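Local atomic coordinates of galactose-binding-like protein (Bacteroides thetaiotaomicron, PDB entry 7M1B), a protein that is a SusE-like member of the galactose-binding-domain superfamily that probably binds carbohydrate and may take part in its degradation. Residues E229-G234 / N242-Y247; G234-N239 / Q373-G378; S273-M278 / V369-L374. One frame throughout, in Å; residues are numbered along the deposited sequence.

Contact 1 of 3, residues E229-G234 / N242-Y247; sequences ESLFNG and NYAHGY. With EDO (1,2-ethanediol), chain B.
N242 reaches back across the turn to the 229-234 segment, and its amide makes both hydrogen bonds of this contact. From CB the side chain runs with CG anti to the backbone N (chi1 -170°), which carries the amide over the 3-10 turn that includes S230 and L231. CG faces the N233 amide, whose ND2 is 3.6 Å from it. At the tip, ND2 of N242 donates to the carbonyl O of S230 at 2.9 Å; the acceptor lies in the plane of the N242 amide, while the donor stands well above the S230 carbonyl plane. OD1 of N242 accepts from ND2 of N233 at 3.0 Å along a nearly straight N-H line of 169°. This donor too stands out of the carbonyl plane, so neither bond uses an in-plane lone pair. The two asparagine side chains approach from opposite directions, their amide planes 42° apart.

CB of S230 makes a close carbon-to-oxygen contact with the carbonyl O of Y243 at 3.2 Å, while its OG is hydrogen-bonded to H226. The apolar part is L231, whose CD2 packs against CB of A244 at 3.7 Å. An ethanediol, probably from the crystallisation liquor, sits beside Y243 and H245; its O2 takes a weak bond from NE2 of H245 at 3.1 Å and a straighter one from NH1 of R276.

The partners determine the N242 amide orientation well: S230 O can only accept, and N233 is itself oriented by N of D235 and NE2 of Q373, which donate to its OD1.

Contact 2 of 3, residues G234-N239 / Q373-G378; sequences GDHGLN and QLWFYG
H236 and W375 meet in a T-shaped pair where the 234-239 loop lies against strand 370-380 of the antiparallel sheet in a domain of the galactose-binding-like, beta-sandwich class. The evidence for the T shape is direct: the imidazole and the six-membered ring of W375 have centroids 4.8 Å apart and planes at 69°, with the indole edge directed toward the imidazole face. The closest atoms are CE1 of H236 and CZ2 of W375, at 3.5 Å. H236 has its CG wedged between backbone N and carbonyl carbon (chi1 69°), a torsion that folds the ring back along its own loop so that ND1 donates to the carbonyl O of G234 at 2.9 Å. This bond fixes the ring's rotation while the tryptophan edge abuts its face.

The close-packed part is centred on buried Q373. Its chain bends at chi2 (82°), turning the amide toward the loop, and its CB touches CB of H236 at 3.9 Å. NE2 turns instead to OD1 of N233 and the carbonyl O of Q372.

Toward solvent the contact thins. D235 is exposed and directs its CB away from the strand; its OD1 is bonded to OG of S240. G234 and H236 are partly exposed, as is W375, whose indole is also in a cation-pi contact with K204 and edge-to-face with W274.

OE1 of Q373 takes two donors: the backbone N of G234 at 2.8 Å, which ties loop to strand, and, within the strand and on a lone pair in the carbonyl plane, NE1 of W375 at 3.0 Å.

Contact 3 of 3, residues S273-M278 / V369-L374; sequences SWQRSM and VVMQQL. With EDO (1,2-ethanediol), chain B.
W274 sits opposite two consecutive residues, Q372 and Q373, and its carbonyl O takes the backbone N-H of both. The bond from N of Q372 is 2.8 Å and that from N of Q373 is longer, at 3.3 Å; both donors come from the same face of the carbonyl plane. In return N of W274 donates to the carbonyl O of Q373 at 2.9 Å, almost straight at 176°.

With chi1 at -72°, the W274 indole runs obliquely past Q373, its CE3 3.6 Å from CB of Q373, and O of Q373 lies at the ring edge. Q372 is extended, CG anti to its backbone N and chi2 also near 180°, so its amide travels past W274 CB, which OE1 approaches to 3.4 Å. That OE1 also accepts from N of G237 and from a water that bridges to the carbonyl O of Q275; NE2 donates to a second water held by N of S277. OG of S277 reaches the carbonyl oxygens of G237 and L238.

On the face carrying S273 and L374, the end of M371 is bent at both chi2 and chi3, a curl that brings its CE to OG of S273 at 3.2 Å and close to the carbonyl O of W274. R276 is bent likewise beyond CG, laying one face of its guanidinium over CG1 of V370, 3.7 Å from the plane and off toward the rim. NH1 of R276 bonds to ethanediol O2 and, weakly, to SD of M278, while NH2 is bonded to the carbonyl O of A286.

Two residues facing one, with both N-H groups directed at a single carbonyl, are the signature of a classic beta bulge, here interrupting the antiparallel pairing of strands 256-274 and 370-380.

Overall arrangement
All three contacts gather on one side of the chain, around strand 370-380, with centres 7 to 10 Å apart. Contacts 1 and 3 are buried, contact 2 lies at the surface. Contact 3 joins two neighbouring strands by backbone bonds and is supplemented by waters; contact 1 ties the 3-10 turn and N233 to the lead-in of strand 244-245 through two asparagine amides and a backbone carbonyl, with L231 on A244 as its apolar part; contact 2 relies on an aromatic pair and one glutamine oxygen. Contacts 2 and 3 share Q373 and L374, contacts 1 and 2 G234. A backbone bond from L374 N to L231 O links the 3-10 turn to the shared strand.

Contact 1 of 3, residues E229-G234 / N242-Y247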
loop_
_atom_site.group_PDB
_atom_site.type_symbol
_atom_site.label_atom_id
_atom_site.label_comp_id
_atom_site.label_asym_id
_atom_site.label_seq_id
_atom_site.Cartn_x
_atom_site.Cartn_y
_atom_site.Cartn_z
ATOM N N GLU A 229 1.766 -12.542 14.471
ATOM C CA GLU A 229 0.801 -11.623 15.077
ATOM C C GLU A 229 1.475 -10.640 16.038
ATOM O O GLU A 229 0.893 -9.578 16.320
ATOM C CB GLU A 229 -0.265 -12.430 15.843
ATOM C CG GLU A 229 -1.524 -11.649 16.080
ATOM C CD GLU A 229 -2.420 -12.358 17.074
ATOM O OE1 GLU A 229 -2.472 -13.662 17.052
ATOM O OE2 GLU A 229 -3.161 -11.594 17.757
ATOM N N SER A 230 2.744 -10.854 16.451
ATOM C CA SER A 230 3.506 -9.872 17.196
ATOM C C SER A 230 3.663 -8.570 16.444
ATOM O O SER A 230 3.908 -7.514 17.054
ATOM C CB SER A 230 4.865 -10.493 17.481
ATOM O OG SER A 230 4.742 -11.536 18.456
ATOM N N LEU A 231 3.522 -8.584 15.091
ATOM C CA LEU A 231 3.633 -7.305 14.403
ATOM C C LEU A 231 2.451 -6.373 14.648
ATOM O O LEU A 231 2.516 -5.180 14.283
ATOM C CB LEU A 231 3.780 -7.468 12.883
ATOM C CG LEU A 231 4.965 -8.360 12.434
ATOM C CD1 LEU A 231 4.968 -8.324 10.878
ATOM C CD2 LEU A 231 6.299 -7.750 13.000
ATOM N N PHE A 232 1.432 -6.876 15.357
ATOM C CA PHE A 232 0.222 -6.069 15.525
ATOM C C PHE A 232 -0.177 -6.036 17.000
ATOM O O PHE A 232 -1.339 -5.688 17.280
ATOM C CB PHE A 232 -0.904 -6.814 14.758
ATOM C CG PHE A 232 -0.546 -7.193 13.336
ATOM C CD1 PHE A 232 -0.208 -6.240 12.365
ATOM C CD2 PHE A 232 -0.368 -8.571 13.015
ATOM C CE1 PHE A 232 0.139 -6.605 11.064
ATOM C CE2 PHE A 232 0.012 -8.908 11.713
ATOM C CZ PHE A 232 0.325 -7.968 10.754
ATOM N N ASN A 233 0.801 -6.124 17.892
ATOM C CA ASN A 233 0.465 -6.161 19.329
ATOM C C ASN A 233 0.619 -4.789 20.046
ATOM O O ASN A 233 0.510 -4.699 21.282
ATOM C CB ASN A 233 1.239 -7.261 20.029
ATOM C CG ASN A 233 2.722 -7.012 20.042
ATOM O OD1 ASN A 233 3.197 -5.946 19.616
ATOM N ND2 ASN A 233 3.480 -8.027 20.448
ATOM N N GLY A 234 1.055 -3.775 19.324
ATOM C CA GLY A 234 1.244 -2.410 19.812
ATOM C C GLY A 234 2.659 -2.147 20.330
ATOM O O GLY A 234 2.985 -0.990 20.561
ATOM N N ASN A 242 10.245 -6.377 20.948
ATOM C CA ASN A 242 9.226 -7.130 20.202
ATOM C C ASN A 242 9.653 -7.402 18.753
ATOM O O ASN A 242 10.449 -6.658 18.168
ATOM C CB ASN A 242 8.016 -6.201 20.062
ATOM C CG ASN A 242 6.792 -6.934 19.529
ATOM O OD1 ASN A 242 6.447 -7.994 20.025
ATOM N ND2 ASN A 242 6.255 -6.523 18.389
ATOM N N TYR A 243 9.198 -8.558 18.226
ATOM C CA TYR A 243 9.472 -8.779 16.807
ATOM C C TYR A 243 8.629 -9.981 16.374
ATOM O O TYR A 243 8.064 -10.682 17.187
ATOM C CB TYR A 243 10.942 -9.261 16.615
ATOM C CG TYR A 243 11.407 -10.341 17.574
ATOM C CD1 TYR A 243 11.075 -11.716 17.392
ATOM C CD2 TYR A 243 12.234 -10.029 18.650
ATOM C CE1 TYR A 243 11.480 -12.699 18.297
ATOM C CE2 TYR A 243 12.631 -10.988 19.559
ATOM C CZ TYR A 243 12.330 -12.335 19.341
ATOM O OH TYR A 243 12.732 -13.213 20.283
ATOM N N ALA A 244 8.476 -10.113 15.045
ATOM C CA ALA A 244 8.187 -11.424 14.433
ATOM C C ALA A 244 9.466 -11.810 13.683
ATOM O O ALA A 244 10.064 -10.992 12.942
ATOM C CB ALA A 244 7.021 -11.356 13.455
ATOM N N HIS A 245 9.895 -13.063 13.813
ATOM C CA HIS A 245 11.254 -13.460 13.400
ATOM C C HIS A 245 11.158 -14.724 12.569
ATOM O O HIS A 245 10.467 -15.669 12.964
ATOM C CB HIS A 245 12.056 -13.812 14.685
ATOM C CG HIS A 245 13.540 -13.851 14.492
ATOM N ND1 HIS A 245 14.189 -14.769 13.647
ATOM C CD2 HIS A 245 14.523 -13.145 15.089
ATOM C CE1 HIS A 245 15.507 -14.542 13.727
ATOM N NE2 HIS A 245 15.732 -13.610 14.659
ATOM N N GLY A 246 11.734 -14.606 11.322
ATOM C CA GLY A 246 11.796 -15.809 10.483
ATOM C C GLY A 246 12.995 -16.721 10.722
ATOM O O GLY A 246 13.603 -16.706 11.781
ATOM N N TYR A 247 13.141 -17.660 9.781
ATOM C CA TYR A 247 14.265 -18.591 9.757
ATOM C C TYR A 247 15.231 -18.238 8.646
ATOM O O TYR A 247 14.799 -17.723 7.669
ATOM C CB TYR A 247 13.729 -20.019 9.631
ATOM C CG TYR A 247 12.779 -20.432 10.737
ATOM C CD1 TYR A 247 13.279 -20.987 11.909
ATOM C CD2 TYR A 247 11.411 -20.069 10.717
ATOM C CE1 TYR A 247 12.437 -21.336 12.964
ATOM C CE2 TYR A 247 10.544 -20.407 11.749
ATOM C CZ TYR A 247 11.084 -20.954 12.907
ATOM O OH TYR A 247 10.222 -21.239 13.914
HETATM C C1 EDO B . 16.326 -12.798 19.545
HETATM O O1 EDO B . 17.157 -11.691 19.875
HETATM C C2 EDO B . 16.016 -12.788 18.090
HETATM O O2 EDO B . 17.068 -12.349 17.177
#

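Contact 2 of 3, residues G234-N239 / Q373-G378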
loop_
_atom_site.group_PDB
_atom_site.type_symbol
_atom_site.label_atom_id
_atom_site.label_comp_id
_atom_site.label_asym_id
_atom_site.label_seq_id
_atom_site.Cartn_x
_atom_site.Cartn_y
_atom_site.Cartn_z
ATOM N N GLY A 234 1.055 -3.775 19.324
ATOM C CA GLY A 234 1.244 -2.410 19.812
ATOM C C GLY A 234 2.659 -2.147 20.330
ATOM O O GLY A 234 2.985 -0.990 20.561
ATOM N N ASP A 235 3.504 -3.173 20.528
ATOM C CA ASP A 235 4.811 -2.975 21.183
ATOM C C ASP A 235 5.808 -2.579 20.088
ATOM O O ASP A 235 6.153 -3.358 19.205
ATOM C CB ASP A 235 5.272 -4.274 21.863
ATOM C CG ASP A 235 6.611 -4.222 22.651
ATOM O OD1 ASP A 235 7.312 -3.147 22.747
ATOM O OD2 ASP A 235 6.988 -5.289 23.215
ATOM N N HIS A 236 6.315 -1.348 20.173
ATOM C CA HIS A 236 7.271 -0.890 19.167
ATOM C C HIS A 236 8.137 0.221 19.790
ATOM O O HIS A 236 7.894 0.621 20.939
ATOM C CB HIS A 236 6.505 -0.381 17.949
ATOM C CG HIS A 236 5.744 0.894 18.217
ATOM N ND1 HIS A 236 4.587 0.876 19.063
ATOM C CD2 HIS A 236 6.023 2.192 17.988
ATOM C CE1 HIS A 236 4.143 2.148 19.197
ATOM N NE2 HIS A 236 4.992 2.947 18.511
ATOM N N GLY A 237 9.216 0.586 19.072
ATOM C CA GLY A 237 10.071 1.708 19.409
ATOM C C GLY A 237 11.504 1.243 19.660
ATOM O O GLY A 237 11.840 0.018 19.635
ATOM N N LEU A 238 12.361 2.215 19.919
ATOM C CA LEU A 238 13.814 2.021 19.971
ATOM C C LEU A 238 14.189 0.943 20.948
ATOM O O LEU A 238 14.979 0.025 20.618
ATOM C CB LEU A 238 14.483 3.333 20.357
ATOM C CG LEU A 238 16.004 3.267 20.387
ATOM C CD1 LEU A 238 16.596 2.983 18.968
ATOM C CD2 LEU A 238 16.561 4.628 20.914
ATOM N N ASN A 239 13.601 0.997 22.154
ATOM C CA ASN A 239 13.974 0.124 23.245
ATOM C C ASN A 239 13.154 -1.179 23.310
ATOM O O ASN A 239 13.182 -1.883 24.305
ATOM C CB ASN A 239 14.027 0.860 24.578
ATOM C CG ASN A 239 15.263 1.708 24.735
ATOM O OD1 ASN A 239 16.230 1.522 23.982
ATOM N ND2 ASN A 239 15.219 2.661 25.662
ATOM N N GLN A 373 6.873 -4.227 13.811
ATOM C CA GLN A 373 5.474 -3.723 13.921
ATOM C C GLN A 373 4.979 -3.249 12.559
ATOM O O GLN A 373 5.784 -2.677 11.801
ATOM C CB GLN A 373 5.399 -2.577 14.955
ATOM C CG GLN A 373 3.966 -2.299 15.429
ATOM C CD GLN A 373 3.387 -3.184 16.539
ATOM O OE1 GLN A 373 2.205 -3.068 16.837
ATOM N NE2 GLN A 373 4.051 -4.270 16.917
ATOM N N LEU A 374 3.648 -3.405 12.294
ATOM C CA LEU A 374 3.053 -2.856 11.052
ATOM C C LEU A 374 1.681 -2.285 11.420
ATOM O O LEU A 374 0.906 -3.002 12.107
ATOM C CB LEU A 374 2.760 -3.978 10.063
ATOM C CG LEU A 374 3.970 -4.662 9.468
ATOM C CD1 LEU A 374 3.500 -5.832 8.598
ATOM C CD2 LEU A 374 4.746 -3.630 8.629
ATOM N N TRP A 375 1.508 -0.972 11.215
ATOM C CA TRP A 375 0.187 -0.389 11.427
ATOM C C TRP A 375 -0.410 0.024 10.092
ATOM O O TRP A 375 0.240 0.727 9.354
ATOM C CB TRP A 375 0.294 0.843 12.334
ATOM C CG TRP A 375 0.602 0.551 13.778
ATOM C CD1 TRP A 375 0.846 -0.683 14.320
ATOM C CD2 TRP A 375 0.809 1.545 14.796
ATOM N NE1 TRP A 375 1.132 -0.519 15.655
ATOM C CE2 TRP A 375 1.123 0.840 15.968
ATOM C CE3 TRP A 375 0.663 2.961 14.863
ATOM C CZ2 TRP A 375 1.373 1.497 17.187
ATOM C CZ3 TRP A 375 0.898 3.572 16.084
ATOM C CH2 TRP A 375 1.251 2.869 17.245
ATOM N N PHE A 376 -1.683 -0.347 9.845
ATOM C CA PHE A 376 -2.343 -0.072 8.558
ATOM C C PHE A 376 -3.412 1.010 8.780
ATOM O O PHE A 376 -4.085 0.988 9.810
ATOM C CB PHE A 376 -2.979 -1.334 7.997
ATOM C CG PHE A 376 -2.002 -2.193 7.233
ATOM C CD1 PHE A 376 -0.831 -2.643 7.789
ATOM C CD2 PHE A 376 -2.217 -2.405 5.859
ATOM C CE1 PHE A 376 0.042 -3.389 6.997
ATOM C CE2 PHE A 376 -1.350 -3.162 5.097
ATOM C CZ PHE A 376 -0.152 -3.520 5.646
ATOM N N TYR A 377 -3.599 1.842 7.772
ATOM C CA TYR A 377 -4.564 2.920 7.838
ATOM C C TYR A 377 -5.488 2.818 6.660
ATOM O O TYR A 377 -5.033 2.448 5.582
ATOM C CB TYR A 377 -3.908 4.310 7.847
ATOM C CG TYR A 377 -3.079 4.553 9.094
ATOM C CD1 TYR A 377 -1.767 4.056 9.173
ATOM C CD2 TYR A 377 -3.606 5.201 10.197
ATOM C CE1 TYR A 377 -0.999 4.216 10.317
ATOM C CE2 TYR A 377 -2.850 5.389 11.352
ATOM C CZ TYR A 377 -1.544 4.898 11.404
ATOM O OH TYR A 377 -0.780 5.093 12.524
ATOM N N GLY A 378 -6.767 3.194 6.834
ATOM C CA GLY A 378 -7.647 3.223 5.667
ATOM C C GLY A 378 -9.094 3.404 6.169
ATOM O O GLY A 378 -9.348 3.815 7.314
#

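Contact 3 of 3, residues S273-M278 / V369-L374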
loop_
_atom_site.group_PDB
_atom_site.type_symbol
_atom_site.label_atom_id
_atom_site.label_comp_id
_atom_site.label_asym_id
_atom_site.label_seq_id
_atom_site.Cartn_x
_atom_site.Cartn_y
_atom_site.Cartn_z
ATOM N N SER A 273 5.818 0.967 9.097
ATOM C CA SER A 273 6.578 -0.277 9.317
ATOM C C SER A 273 7.727 0.055 10.268
ATOM O O SER A 273 8.407 1.095 10.132
ATOM C CB SER A 273 7.192 -0.715 7.961
ATOM O OG SER A 273 7.920 -1.894 8.188
ATOM N N TRP A 274 7.875 -0.760 11.335
ATOM C CA TRP A 274 9.038 -0.658 12.198
ATOM C C TRP A 274 9.921 -1.884 12.129
ATOM O O TRP A 274 9.411 -2.994 12.177
ATOM C CB TRP A 274 8.623 -0.532 13.676
ATOM C CG TRP A 274 8.033 0.816 13.995
ATOM C CD1 TRP A 274 8.696 1.830 14.622
ATOM C CD2 TRP A 274 6.658 1.210 13.886
ATOM N NE1 TRP A 274 7.822 2.852 14.921
ATOM C CE2 TRP A 274 6.567 2.498 14.472
ATOM C CE3 TRP A 274 5.504 0.642 13.313
ATOM C CZ2 TRP A 274 5.360 3.234 14.491
ATOM C CZ3 TRP A 274 4.304 1.343 13.400
ATOM C CH2 TRP A 274 4.238 2.624 13.962
ATOM N N GLN A 275 11.250 -1.629 12.023
ATOM C CA GLN A 275 12.241 -2.688 12.076
ATOM C C GLN A 275 12.463 -3.134 13.540
ATOM O O GLN A 275 12.288 -2.346 14.480
ATOM C CB GLN A 275 13.612 -2.166 11.596
ATOM C CG GLN A 275 13.604 -1.853 10.085
ATOM C CD GLN A 275 14.896 -1.145 9.739
ATOM O OE1 GLN A 275 15.988 -1.554 10.144
ATOM N NE2 GLN A 275 14.758 -0.084 8.954
ATOM N N ARG A 276 12.938 -4.393 13.707
ATOM C CA ARG A 276 13.310 -4.851 15.063
ATOM C C ARG A 276 14.548 -4.020 15.441
ATOM O O ARG A 276 15.437 -3.709 14.630
ATOM C CB ARG A 276 13.680 -6.360 14.973
ATOM C CG ARG A 276 14.319 -6.911 16.250
ATOM C CD ARG A 276 15.836 -6.831 16.217
ATOM N NE ARG A 276 16.387 -7.718 15.148
ATOM C CZ ARG A 276 16.767 -9.003 15.362
ATOM N NH1 ARG A 276 16.741 -9.534 16.611
ATOM N NH2 ARG A 276 17.148 -9.694 14.329
ATOM N N SER A 277 14.642 -3.666 16.739
ATOM C CA SER A 277 15.551 -2.620 17.174
ATOM C C SER A 277 16.448 -3.083 18.316
ATOM O O SER A 277 17.671 -3.040 18.162
ATOM C CB SER A 277 14.741 -1.405 17.538
ATOM O OG SER A 277 13.840 -1.802 18.602
ATOM N N MET A 278 15.878 -3.438 19.506
ATOM C CA MET A 278 16.623 -3.896 20.668
ATOM C C MET A 278 17.708 -2.888 21.035
ATOM O O MET A 278 18.871 -3.230 21.331
ATOM C CB MET A 278 17.228 -5.297 20.412
ATOM C CG MET A 278 16.122 -6.309 20.215
ATOM S SD MET A 278 16.795 -7.882 19.887
ATOM C CE MET A 278 15.309 -8.709 19.669
ATOM N N VAL A 369 14.094 -12.660 7.479
ATOM C CA VAL A 369 13.129 -11.573 7.633
ATOM C C VAL A 369 12.822 -11.440 9.118
ATOM O O VAL A 369 12.300 -12.396 9.644
ATOM C CB VAL A 369 11.875 -11.920 6.789
ATOM C CG1 VAL A 369 10.819 -10.823 6.980
ATOM C CG2 VAL A 369 12.259 -11.941 5.285
ATOM N N VAL A 370 12.932 -10.196 9.643
ATOM C CA VAL A 370 12.615 -9.995 11.064
ATOM C C VAL A 370 12.076 -8.558 11.100
ATOM O O VAL A 370 12.693 -7.660 10.511
ATOM C CB VAL A 370 13.840 -10.048 11.994
ATOM C CG1 VAL A 370 13.384 -9.841 13.453
ATOM C CG2 VAL A 370 14.508 -11.418 11.921
ATOM N N MET A 371 10.888 -8.364 11.659
ATOM C CA MET A 371 10.348 -6.984 11.777
ATOM C C MET A 371 9.733 -6.760 13.142
ATOM O O MET A 371 9.521 -7.696 13.862
ATOM C CB MET A 371 9.312 -6.774 10.682
ATOM C CG MET A 371 10.035 -6.555 9.286
ATOM S SD MET A 371 11.403 -5.225 9.076
ATOM C CE MET A 371 10.307 -3.811 8.973
ATOM N N GLN A 372 9.350 -5.488 13.455
ATOM C CA GLN A 372 8.888 -5.219 14.833
ATOM C C GLN A 372 7.380 -4.946 14.816
ATOM O O GLN A 372 6.674 -5.302 15.767
ATOM C CB GLN A 372 9.573 -3.946 15.403
ATOM C CG GLN A 372 9.264 -3.626 16.851
ATOM C CD GLN A 372 10.011 -2.352 17.176
ATOM O OE1 GLN A 372 9.527 -1.223 16.916
ATOM N NE2 GLN A 372 11.172 -2.483 17.798
ATOM N N GLN A 373 6.873 -4.227 13.811
ATOM C CA GLN A 373 5.474 -3.723 13.921
ATOM C C GLN A 373 4.979 -3.249 12.559
ATOM O O GLN A 373 5.784 -2.677 11.801
ATOM C CB GLN A 373 5.399 -2.577 14.955
ATOM C CG GLN A 373 3.966 -2.299 15.429
ATOM C CD GLN A 373 3.387 -3.184 16.539
ATOM O OE1 GLN A 373 2.205 -3.068 16.837
ATOM N NE2 GLN A 373 4.051 -4.270 16.917
ATOM N N LEU A 374 3.648 -3.405 12.294
ATOM C CA LEU A 374 3.053 -2.856 11.052
ATOM C C LEU A 374 1.681 -2.285 11.420
ATOM O O LEU A 374 0.906 -3.002 12.107
ATOM C CB LEU A 374 2.760 -3.978 10.063
ATOM C CG LEU A 374 3.970 -4.662 9.468
ATOM C CD1 LEU A 374 3.500 -5.832 8.598
ATOM C CD2 LEU A 374 4.746 -3.630 8.629
HETATM C C1 EDO B . 16.326 -12.798 19.545
HETATM O O1 EDO B . 17.157 -11.691 19.875
HETATM C C2 EDO B . 16.016 -12.788 18.090
HETATM O O2 EDO B . 17.068 -12.349 17.177
HETATM O O HOH W 1 11.738 0.083 15.592
HETATM O O HOH W 2 14.238 -5.602 11.547
HETATM O O HOH W 3 12.557 -4.979 18.626
#